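Local coordinates for regulator of G-protein signalling 3 isoform 1 (Homo sapiens, PDB 2F5Y), which probably regulates G-protein signalling and, through its PDZ domain, probably binds the C-terminal tails of partner proteins, at residues D46-L51 / I75-W80. Numbering follows the deposited sequence.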
loop_
_atom_site.group_PDB
_atom_site.type_symbol
_atom_site.label_atom_id
_atom_site.label_comp_id
_atom_site.label_asym_id
_atom_site.label_seq_id
_atom_site.Cartn_x
_atom_site.Cartn_y
_atom_site.Cartn_z
ATOM N N ASP A 46 6.439 -5.427 1.839
ATOM C CA ASP A 46 5.520 -5.637 0.725
ATOM C C ASP A 46 5.868 -4.687 -0.425
ATOM O O ASP A 46 5.951 -3.477 -0.229
ATOM C CB ASP A 46 4.077 -5.387 1.151
ATOM C CG ASP A 46 3.499 -6.513 1.979
ATOM O OD1 ASP A 46 4.134 -7.585 2.095
ATOM O OD2 ASP A 46 2.389 -6.308 2.509
ATOM N N THR A 47 6.070 -5.231 -1.618
ATOM C CA THR A 47 6.340 -4.400 -2.797
ATOM C C THR A 47 5.013 -4.191 -3.516
ATOM O O THR A 47 4.257 -5.130 -3.699
ATOM C CB THR A 47 7.418 -5.030 -3.726
ATOM O OG1 THR A 47 8.630 -5.220 -2.984
ATOM C CG2 THR A 47 7.729 -4.147 -4.925
ATOM N N VAL A 48 4.745 -2.948 -3.904
ATOM C CA VAL A 48 3.452 -2.543 -4.430
ATOM C C VAL A 48 3.446 -2.608 -5.953
ATOM O O VAL A 48 4.230 -1.937 -6.633
ATOM C CB VAL A 48 3.076 -1.121 -3.975
ATOM C CG1 VAL A 48 1.613 -0.830 -4.323
ATOM C CG2 VAL A 48 3.304 -0.950 -2.475
ATOM N N LEU A 49 2.542 -3.426 -6.482
ATOM C CA LEU A 49 2.437 -3.655 -7.911
ATOM C C LEU A 49 1.262 -2.913 -8.515
ATOM O O LEU A 49 1.339 -2.459 -9.651
ATOM C CB LEU A 49 2.325 -5.155 -8.181
ATOM C CG LEU A 49 3.400 -6.025 -7.515
ATOM C CD1 LEU A 49 3.084 -7.512 -7.740
ATOM C CD2 LEU A 49 4.822 -5.652 -8.003
ATOM N N GLN A 50 0.175 -2.802 -7.759
ATOM C CA GLN A 50 -1.076 -2.215 -8.238
ATOM C C GLN A 50 -1.813 -1.488 -7.118
ATOM O O GLN A 50 -1.850 -1.957 -5.966
ATOM C CB GLN A 50 -2.001 -3.293 -8.810
ATOM C CG GLN A 50 -3.103 -2.749 -9.710
ATOM C CD GLN A 50 -3.754 -3.819 -10.560
ATOM O OE1 GLN A 50 -4.694 -4.473 -10.126
ATOM N NE2 GLN A 50 -3.264 -3.995 -11.785
ATOM N N LEU A 51 -2.386 -0.338 -7.478
ATOM C CA LEU A 51 -3.274 0.428 -6.622
ATOM C C LEU A 51 -4.622 0.559 -7.348
ATOM O O LEU A 51 -4.711 1.179 -8.408
ATOM C CB LEU A 51 -2.686 1.812 -6.365
ATOM C CG LEU A 51 -3.629 2.816 -5.714
ATOM C CD1 LEU A 51 -3.816 2.420 -4.281
ATOM C CD2 LEU A 51 -3.075 4.223 -5.836
ATOM N N ILE A 75 -8.535 1.653 -0.526
ATOM C CA ILE A 75 -7.579 1.262 -1.534
ATOM C C ILE A 75 -7.543 -0.259 -1.573
ATOM O O ILE A 75 -7.743 -0.928 -0.562
ATOM C CB ILE A 75 -6.153 1.823 -1.269
ATOM C CG1 ILE A 75 -5.636 1.424 0.119
ATOM C CG2 ILE A 75 -6.133 3.341 -1.440
ATOM C CD1 ILE A 75 -4.138 1.763 0.349
ATOM N N ILE A 76 -7.324 -0.796 -2.765
ATOM C CA ILE A 76 -7.047 -2.211 -2.940
ATOM C C ILE A 76 -5.662 -2.257 -3.541
ATOM O O ILE A 76 -5.453 -1.759 -4.647
ATOM C CB ILE A 76 -8.035 -2.886 -3.890
ATOM C CG1 ILE A 76 -9.467 -2.602 -3.452
ATOM C CG2 ILE A 76 -7.767 -4.395 -3.932
ATOM C CD1 ILE A 76 -10.493 -2.830 -4.561
ATOM N N LEU A 77 -4.710 -2.802 -2.791
ATOM C CA LEU A 77 -3.336 -2.910 -3.259
ATOM C C LEU A 77 -3.057 -4.348 -3.590
ATOM O O LEU A 77 -3.406 -5.232 -2.821
ATOM C CB LEU A 77 -2.353 -2.508 -2.175
ATOM C CG LEU A 77 -2.400 -1.105 -1.605
ATOM C CD1 LEU A 77 -1.324 -1.020 -0.488
ATOM C CD2 LEU A 77 -2.166 -0.067 -2.714
ATOM N N LEU A 78 -2.434 -4.583 -4.736
ATOM C CA LEU A 78 -1.855 -5.870 -5.004
ATOM C C LEU A 78 -0.366 -5.773 -4.664
ATOM O O LEU A 78 0.351 -4.944 -5.210
ATOM C CB LEU A 78 -2.058 -6.271 -6.455
ATOM C CG LEU A 78 -1.599 -7.701 -6.706
ATOM C CD1 LEU A 78 -2.644 -8.672 -6.183
ATOM C CD2 LEU A 78 -1.333 -7.892 -8.168
ATOM N N VAL A 79 0.086 -6.623 -3.751
ATOM C CA VAL A 79 1.477 -6.632 -3.343
ATOM C C VAL A 79 2.160 -7.958 -3.612
ATOM O O VAL A 79 1.527 -8.998 -3.739
ATOM C CB VAL A 79 1.645 -6.281 -1.856
ATOM C CG1 VAL A 79 1.032 -4.908 -1.591
ATOM C CG2 VAL A 79 1.029 -7.344 -0.975
ATOM N N TRP A 80 3.479 -7.868 -3.687
ATOM C CA TRP A 80 4.373 -8.987 -3.865
ATOM C C TRP A 80 5.166 -9.088 -2.572
ATOM O O TRP A 80 5.787 -8.101 -2.153
ATOM C CB TRP A 80 5.289 -8.654 -5.046
ATOM C CG TRP A 80 5.954 -9.794 -5.717
ATOM C CD1 TRP A 80 5.382 -10.968 -6.127
ATOM C CD2 TRP A 80 7.332 -9.857 -6.107
ATOM N NE1 TRP A 80 6.330 -11.765 -6.731
ATOM C CE2 TRP A 80 7.532 -11.105 -6.737
ATOM C CE3 TRP A 80 8.420 -8.979 -5.976
ATOM C CZ2 TRP A 80 8.779 -11.497 -7.247
ATOM C CZ3 TRP A 80 9.657 -9.361 -6.481
ATOM C CH2 TRP A 80 9.829 -10.615 -7.102
HETATM O O HOH W 1 8.347 -7.649 -1.610
#
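Thr47 and Trp80 form an antiparallel hydrogen-bonded pair that joins strands 47-51 and 74-81. Thr47 N donates to Trp80 O at 2.9 Å, and Trp80 N returns a bond to Thr47 O in the carbonyl plane. A water accepts from Thr47 OG1 and donates to Trp80 O, so this carbonyl takes two bonds. Further along, the register slips by one residue. Leu49 and Gln50 both face Leu78 in a classic beta bulge. Leu78 O takes a nearly linear approach from Leu49 N at 3.0 Å and a weak bond from Gln50 N at 3.3 Å. Leu78 N then donates to Gln50 O, and the pairing resumes with Leu51 beside Leu77.

The bulge turns the Leu49 side chain toward strand 74-81. Its CG lies anti to the carbonyl carbon (chi1 -51°), and CD1 reaches Trp80 CB at 3.7 Å. The same methyl meets the indole obliquely near CG. Replacing this leucine with an alanine would remove that methyl, which is likely to open a gap beside Trp80 CB and leave the indole less firmly placed. Thr47, Gln50, Leu78 and Trp80 lie on one face of the sheet, where Gln50 CB and Leu78 CB touch at 3.8 Å. Val48, Leu51, Leu77 and Val79 lie on the opposite face. There Leu51 CD1 packs tightly on Leu77 CD2, at 3.4 Å, and also reaches Ile75 CG2. Val79 CG2 lies 3.9 Å from Asp46 OD2, which accepts a hydrogen bond from Gln43 N and forms a salt bridge with Arg81 NH2.

The pair forms the centre of the four-stranded antiparallel sheet of the PDZ fold. Strand 3-10 flanks strand 74-81, bringing Tyr4 against Trp80 and Leu49. Strand 54-55 lies beyond strand 47-51. Phe18 of strand 18-21 covers Ile75 and Leu77 on the buried side.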